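Putative N-acetylmuramoyl-L-alanine amidase,autolysin cwp6 (Peptoclostridium difficile, PDB 5J72) probably hydrolyses the amide bond between N-acetylmuramic acid and L-alanine in peptidoglycan with a zinc-dependent amidase domain, and carries three cell wall-binding CWB2 modules. Local coordinates at residues A144-I147 with S148-G151; H347-N350 with A351-K355; M625-Q628 with I629-I633. All blocks are in the same frame, centred on the assembly; numbering follows the deposited sequence.

Contact 1 (A144-I147 with S148-G151); sequences AVEI and SKQG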
loop_
_atom_site.group_PDB
_atom_site.type_symbol
_atom_site.label_atom_id
_atom_site.label_comp_id
_atom_site.label_asym_id
_atom_site.label_seq_id
_atom_site.Cartn_x
_atom_site.Cartn_y
_atom_site.Cartn_z
ATOM N N ALA A 144 -4.688 -5.965 -16.432
ATOM C CA ALA A 144 -6.026 -5.450 -16.099
ATOM C C ALA A 144 -7.092 -6.561 -16.401
ATOM O O ALA A 144 -8.069 -6.718 -15.661
ATOM C CB ALA A 144 -6.332 -4.201 -16.898
ATOM N N VAL A 145 -6.872 -7.340 -17.441
ATOM C CA VAL A 145 -7.825 -8.424 -17.751
ATOM C C VAL A 145 -7.799 -9.483 -16.665
ATOM O O VAL A 145 -8.862 -10.012 -16.288
ATOM C CB VAL A 145 -7.483 -9.021 -19.148
ATOM C CG1 VAL A 145 -8.299 -10.332 -19.402
ATOM C CG2 VAL A 145 -7.836 -7.978 -20.247
ATOM N N GLU A 146 -6.600 -9.842 -16.118
ATOM C CA GLU A 146 -6.625 -10.878 -15.095
ATOM C C GLU A 146 -7.328 -10.386 -13.842
ATOM O O GLU A 146 -7.916 -11.182 -13.126
ATOM C CB GLU A 146 -5.214 -11.349 -14.738
ATOM C CG GLU A 146 -4.538 -12.035 -15.938
ATOM C CD GLU A 146 -5.374 -13.266 -16.413
ATOM O OE1 GLU A 146 -5.752 -13.325 -17.604
ATOM O OE2 GLU A 146 -5.673 -14.127 -15.582
ATOM N N ILE A 147 -7.253 -9.072 -13.571
ATOM C CA ILE A 147 -7.917 -8.503 -12.392
ATOM C C ILE A 147 -9.455 -8.575 -12.594
ATOM O O ILE A 147 -10.211 -8.905 -11.682
ATOM C CB ILE A 147 -7.416 -7.055 -12.215
ATOM C CG1 ILE A 147 -5.938 -7.054 -11.671
ATOM C CG2 ILE A 147 -8.311 -6.329 -11.160
ATOM C CD1 ILE A 147 -5.287 -5.627 -11.803
ATOM N N SER A 148 -9.872 -8.215 -13.773
ATOM C CA SER A 148 -11.279 -8.231 -14.191
ATOM C C SER A 148 -11.867 -9.673 -14.027
ATOM O O SER A 148 -12.934 -9.872 -13.439
ATOM C CB SER A 148 -11.330 -7.761 -15.676
ATOM O OG SER A 148 -12.693 -7.847 -16.082
ATOM N N LYS A 149 -11.131 -10.686 -14.486
ATOM C CA LYS A 149 -11.589 -12.103 -14.356
ATOM C C LYS A 149 -11.655 -12.524 -12.956
ATOM O O LYS A 149 -12.486 -13.350 -12.586
ATOM C CB LYS A 149 -10.625 -13.020 -15.105
ATOM C CG LYS A 149 -10.846 -12.888 -16.579
ATOM C CD LYS A 149 -9.801 -13.700 -17.373
ATOM C CE LYS A 149 -10.156 -13.543 -18.845
ATOM N NZ LYS A 149 -9.190 -14.227 -19.780
ATOM N N GLN A 150 -10.782 -11.981 -12.112
ATOM C CA GLN A 150 -10.841 -12.344 -10.698
ATOM C C GLN A 150 -12.035 -11.797 -9.982
ATOM O O GLN A 150 -12.692 -12.539 -9.231
ATOM C CB GLN A 150 -9.554 -11.824 -9.971
ATOM C CG GLN A 150 -9.443 -12.292 -8.516
ATOM C CD GLN A 150 -9.275 -13.814 -8.425
ATOM O OE1 GLN A 150 -8.813 -14.471 -9.380
ATOM N NE2 GLN A 150 -9.595 -14.367 -7.238
ATOM N N GLY A 151 -12.377 -10.500 -10.151
ATOM C CA GLY A 151 -13.490 -10.009 -9.337
ATOM C C GLY A 151 -14.834 -9.979 -10.076
ATOM O O GLY A 151 -15.895 -9.737 -9.472
HETATM O O HOH W 1 -8.083 -13.856 -12.400
#
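Lys-149 lies alongside Val-145, one turn earlier in the helix. Its CB lies against the backbone carbonyls of Val-145 and Glu-146. CG sits 3.5 Å from Val-145 O, the same oxygen that accepts the Lys-149 N-H at 3.0 Å. CD passes Glu-146 OE1 at 4.1 Å. CE rests 3.8 Å from Val-145 CG1, with the two side chains pointing the same way. NZ ends 4.2 Å from Glu-146 OE1, too far for a salt bridge, though the opposite charges probably attract weakly. The chain is extended beyond CG, which carries the amine this far, while Glu-146 bends at chi2 (-59°) and brings its carboxylate across. Further along the helix, a water donates to Glu-146 O at 2.8 Å and to Gln-150 OE1 at 3.2 Å. It links backbone and side chain on the partly exposed face. Gln-150 N also bonds Glu-146 O, with an N-H...O angle of only 143°. Ser-148 OG bonds Glu-199 of helix 194-203, which Val-145 and Lys-149 also touch. Ile-147 faces strand 128-135 and helix 375-387. The arrangement is an amphipathic alpha-helix with i to i+3 and i to i+4 side-chain neighbours, here helix 140-151 of the first CWB2 module.

Contact 2 (H347-N350 with A351-K355); sequences HETN and ANVIK
The backbone is regular alpha-helix, with four i to i+4 bonds from His-347 O to Ala-351 N through Asn-350 O to Ile-354 N, all 2.9 to 3.0 Å long. On the partly exposed face Glu-348 meets Asn-352. Glu-348 CG stands 3.7 Å from Asn-352 ND2, and the carboxylate and amide planes are turned 32° apart. The extended glutamate chain, with CG anti to the backbone N (chi1 -165°), places its carboxylate where a water bridges the pair. That water donates to Glu-348 OE2 at 2.8 Å and accepts from Asn-352 ND2 at 2.9 Å. Asn-352 ND2 also bonds Ser-342 O, and Glu-348 OE1 takes the N-H of Ala-344, so both groups are tied to the chain just before the helix. Lys-355 NZ reaches Asn-352 OD1 at 3.0 Å from above the amide plane. On the buried face Asn-350 OD1 touches Ile-354 CD1 at 3.6 Å. The Asn-350 amide is held by OD1 to Ile-393 N and by ND2 to Ile-391 O and Asn-275 OD1. This fixes its rotation. Asn-275 lies on helix 270-283 of the second CWB2 module and Asn-350 on helix 346-357 of the third, consistent with a contact between two modules.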
loop_
_atom_site.group_PDB
_atom_site.type_symbol
_atom_site.label_atom_id
_atom_site.label_comp_id
_atom_site.label_asym_id
_atom_site.label_seq_id
_atom_site.Cartn_x
_atom_site.Cartn_y
_atom_site.Cartn_z
ATOM N N HIS A 347 6.704 5.353 -0.712
ATOM C CA HIS A 347 6.613 4.150 0.101
ATOM C C HIS A 347 6.257 4.470 1.487
ATOM O O HIS A 347 5.419 3.781 2.064
ATOM C CB HIS A 347 7.916 3.348 0.034
ATOM C CG HIS A 347 8.310 3.042 -1.371
ATOM N ND1 HIS A 347 9.466 3.544 -1.931
ATOM C CD2 HIS A 347 7.716 2.279 -2.324
ATOM C CE1 HIS A 347 9.551 3.102 -3.178
ATOM N NE2 HIS A 347 8.507 2.337 -3.445
ATOM N N GLU A 348 6.880 5.546 2.082
ATOM C CA GLU A 348 6.454 5.928 3.432
ATOM C C GLU A 348 5.041 6.395 3.399
ATOM O O GLU A 348 4.289 6.114 4.345
ATOM C CB GLU A 348 7.355 7.060 4.080
ATOM C CG GLU A 348 7.030 7.086 5.595
ATOM C CD GLU A 348 7.949 8.046 6.356
ATOM O OE1 GLU A 348 8.482 8.944 5.722
ATOM O OE2 GLU A 348 8.098 7.873 7.573
ATOM N N THR A 349 4.625 7.093 2.340
ATOM C CA THR A 349 3.211 7.544 2.361
ATOM C C THR A 349 2.239 6.283 2.242
ATOM O O THR A 349 1.230 6.219 2.898
ATOM C CB THR A 349 2.974 8.451 1.163
ATOM O OG1 THR A 349 3.890 9.585 1.261
ATOM C CG2 THR A 349 1.539 8.946 1.141
ATOM N N ASN A 350 2.636 5.328 1.410
ATOM C CA ASN A 350 1.837 4.081 1.295
ATOM C C ASN A 350 1.721 3.419 2.673
ATOM O O ASN A 350 0.622 3.039 3.123
ATOM C CB ASN A 350 2.516 3.178 0.297
ATOM C CG ASN A 350 1.704 1.905 0.045
ATOM O OD1 ASN A 350 2.146 0.817 0.446
ATOM N ND2 ASN A 350 0.493 1.986 -0.599
ATOM N N ALA A 351 2.875 3.323 3.426
ATOM C CA ALA A 351 2.822 2.675 4.758
ATOM C C ALA A 351 1.996 3.496 5.717
ATOM O O ALA A 351 1.256 2.906 6.537
ATOM C CB ALA A 351 4.259 2.487 5.337
ATOM N N ASN A 352 2.052 4.855 5.647
ATOM C CA ASN A 352 1.253 5.628 6.619
ATOM C C ASN A 352 -0.243 5.548 6.290
ATOM O O ASN A 352 -1.094 5.618 7.213
ATOM C CB ASN A 352 1.693 7.144 6.642
ATOM C CG ASN A 352 2.991 7.290 7.455
ATOM O OD1 ASN A 352 3.247 6.484 8.389
ATOM N ND2 ASN A 352 3.842 8.252 7.160
ATOM N N VAL A 353 -0.577 5.462 4.997
ATOM C CA VAL A 353 -2.023 5.305 4.663
ATOM C C VAL A 353 -2.507 3.946 5.199
ATOM O O VAL A 353 -3.598 3.844 5.736
ATOM C CB VAL A 353 -2.208 5.350 3.125
ATOM C CG1 VAL A 353 -3.552 4.703 2.711
ATOM C CG2 VAL A 353 -2.109 6.810 2.643
ATOM N N ILE A 354 -1.709 2.880 4.958
ATOM C CA ILE A 354 -2.124 1.566 5.473
ATOM C C ILE A 354 -2.239 1.652 6.988
ATOM O O ILE A 354 -3.232 1.213 7.561
ATOM C CB ILE A 354 -1.102 0.506 4.984
ATOM C CG1 ILE A 354 -1.389 0.254 3.517
ATOM C CG2 ILE A 354 -1.239 -0.882 5.705
ATOM C CD1 ILE A 354 -0.257 -0.494 2.734
ATOM N N LYS A 355 -1.243 2.257 7.664
ATOM C CA LYS A 355 -1.353 2.332 9.120
ATOM C C LYS A 355 -2.555 3.121 9.584
ATOM O O LYS A 355 -3.231 2.720 10.542
ATOM C CB LYS A 355 -0.018 2.956 9.662
ATOM C CG LYS A 355 -0.080 3.366 11.121
ATOM C CD LYS A 355 1.099 4.386 11.412
ATOM C CE LYS A 355 0.779 5.734 10.793
ATOM N NZ LYS A 355 1.864 6.739 11.006
HETATM O O HOH W 2 5.992 9.305 8.834
#

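Contact 3 (M625-Q628 with I629-I633); sequences MGTQ and IGIGI
Gln-628 bends at chi2 (-51°) and Ile-631 has CG1 anti to the carbonyl carbon (chi1 -70°); together these bring the glutamine amide beside the isoleucine CD1. The site is helix 619-637, the C-terminal helix of the Amidase_3 domain. Gln-628 and Ile-631 lie side by side and point the same way, with OE1 3.5 Å from CD1. The amide is steadied from outside, since NE2 donates to Arg-565 O of helix 554-569. Thr-627, next to Gln-628 in sequence, brings CG2 to 3.9 Å from Ile-631 CD1, the two side chains crossing. Its OG1 bonds Lys-623 O one turn back. Thus CD1 is shared between a methyl and an amide. On the buried side, Met-625 CG approaches Ile-629 CD1 at 4.2 Å in a looser apolar pair. Both residues also touch Thr-484 and Cys-604, so they pack between helix 477-494 and strand 599-606. Ile-629 lies about 9 Å from zinc ligand His-530, side chain to side chain. Gly-626 has no side chain, and its O takes both the Gly-630 N-H and the Thr-488 hydroxyl of helix 477-494, which lies close by. The Gly-632 N-H reaches Gln-628 O at 2.9 Å, nearly straight at 170°.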
loop_
_atom_site.group_PDB
_atom_site.type_symbol
_atom_site.label_atom_id
_atom_site.label_comp_id
_atom_site.label_asym_id
_atom_site.label_seq_id
_atom_site.Cartn_x
_atom_site.Cartn_y
_atom_site.Cartn_z
ATOM N N MET A 625 19.825 12.992 4.447
ATOM C CA MET A 625 20.862 12.615 5.413
ATOM C C MET A 625 21.005 11.119 5.434
ATOM O O MET A 625 22.133 10.611 5.370
ATOM C CB MET A 625 20.480 13.127 6.796
ATOM C CG MET A 625 21.454 12.617 7.888
ATOM S SD MET A 625 23.166 13.271 7.704
ATOM C CE MET A 625 22.930 15.065 8.179
ATOM N N GLY A 626 19.864 10.339 5.495
ATOM C CA GLY A 626 20.009 8.889 5.527
ATOM C C GLY A 626 20.588 8.344 4.221
ATOM O O GLY A 626 21.385 7.401 4.222
ATOM N N THR A 627 20.132 8.901 3.108
ATOM C CA THR A 627 20.641 8.437 1.822
ATOM C C THR A 627 22.205 8.616 1.738
ATOM O O THR A 627 22.898 7.685 1.312
ATOM C CB THR A 627 20.042 9.307 0.703
ATOM O OG1 THR A 627 18.605 9.104 0.753
ATOM C CG2 THR A 627 20.650 8.878 -0.723
ATOM N N GLN A 628 22.715 9.787 2.125
ATOM C CA GLN A 628 24.179 10.016 2.072
ATOM C C GLN A 628 24.908 9.009 2.946
ATOM O O GLN A 628 25.972 8.468 2.579
ATOM C CB GLN A 628 24.502 11.442 2.510
ATOM C CG GLN A 628 23.915 12.538 1.611
ATOM C CD GLN A 628 24.254 12.273 0.143
ATOM O OE1 GLN A 628 23.387 11.927 -0.673
ATOM N NE2 GLN A 628 25.555 12.370 -0.227
ATOM N N ILE A 629 24.336 8.726 4.144
ATOM C CA ILE A 629 24.983 7.740 4.947
ATOM C C ILE A 629 24.990 6.401 4.222
ATOM O O ILE A 629 25.989 5.689 4.264
ATOM C CB ILE A 629 24.264 7.636 6.337
ATOM C CG1 ILE A 629 24.476 8.960 7.116
ATOM C CG2 ILE A 629 24.810 6.414 7.107
ATOM C CD1 ILE A 629 23.602 9.055 8.479
ATOM N N GLY A 630 23.848 6.053 3.532
ATOM C CA GLY A 630 23.802 4.781 2.826
ATOM C C GLY A 630 24.844 4.778 1.690
ATOM O O GLY A 630 25.462 3.734 1.428
ATOM N N ILE A 631 25.015 5.903 1.035
ATOM C CA ILE A 631 26.001 5.937 -0.097
ATOM C C ILE A 631 27.417 5.700 0.496
ATOM O O ILE A 631 28.196 4.915 -0.064
ATOM C CB ILE A 631 25.943 7.288 -0.849
ATOM C CG1 ILE A 631 24.599 7.416 -1.653
ATOM C CG2 ILE A 631 27.169 7.356 -1.902
ATOM C CD1 ILE A 631 24.300 8.884 -2.039
ATOM N N GLY A 632 27.727 6.372 1.617
ATOM C CA GLY A 632 29.027 6.170 2.268
ATOM C C GLY A 632 29.221 4.728 2.656
ATOM O O GLY A 632 30.312 4.186 2.563
ATOM N N ILE A 633 28.152 4.050 3.152
ATOM C CA ILE A 633 28.274 2.644 3.509
ATOM C C ILE A 633 28.532 1.776 2.243
ATOM O O ILE A 633 29.372 0.857 2.277
ATOM C CB ILE A 633 26.980 2.131 4.234
ATOM C CG1 ILE A 633 26.914 2.836 5.647
ATOM C CG2 ILE A 633 26.966 0.554 4.368
ATOM C CD1 ILE A 633 25.506 2.583 6.364
#

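How the contacts relate
All three contacts lie within single helices and share i to i+4 backbone bonding, but each belongs to a different domain or module. None touches another; the centres of contacts 1 and 3 are about 41 Å apart, on opposite sides of the chain's centre. Contact 2 is nearest that centre. All are mostly buried, and contacts 1 and 2 each keep a partly exposed polar face with a bridging water. They differ in the buried side. Contact 1 packs aliphatic groups and one serine, contact 2 buries an asparagine amide, and contact 3 is glycine-rich and largely apolar, with one buried glutamine amide bonded to a neighbouring helix. Contacts 1 and 2 belong to CWB2 modules; contact 3 lies in the zinc-binding amidase domain.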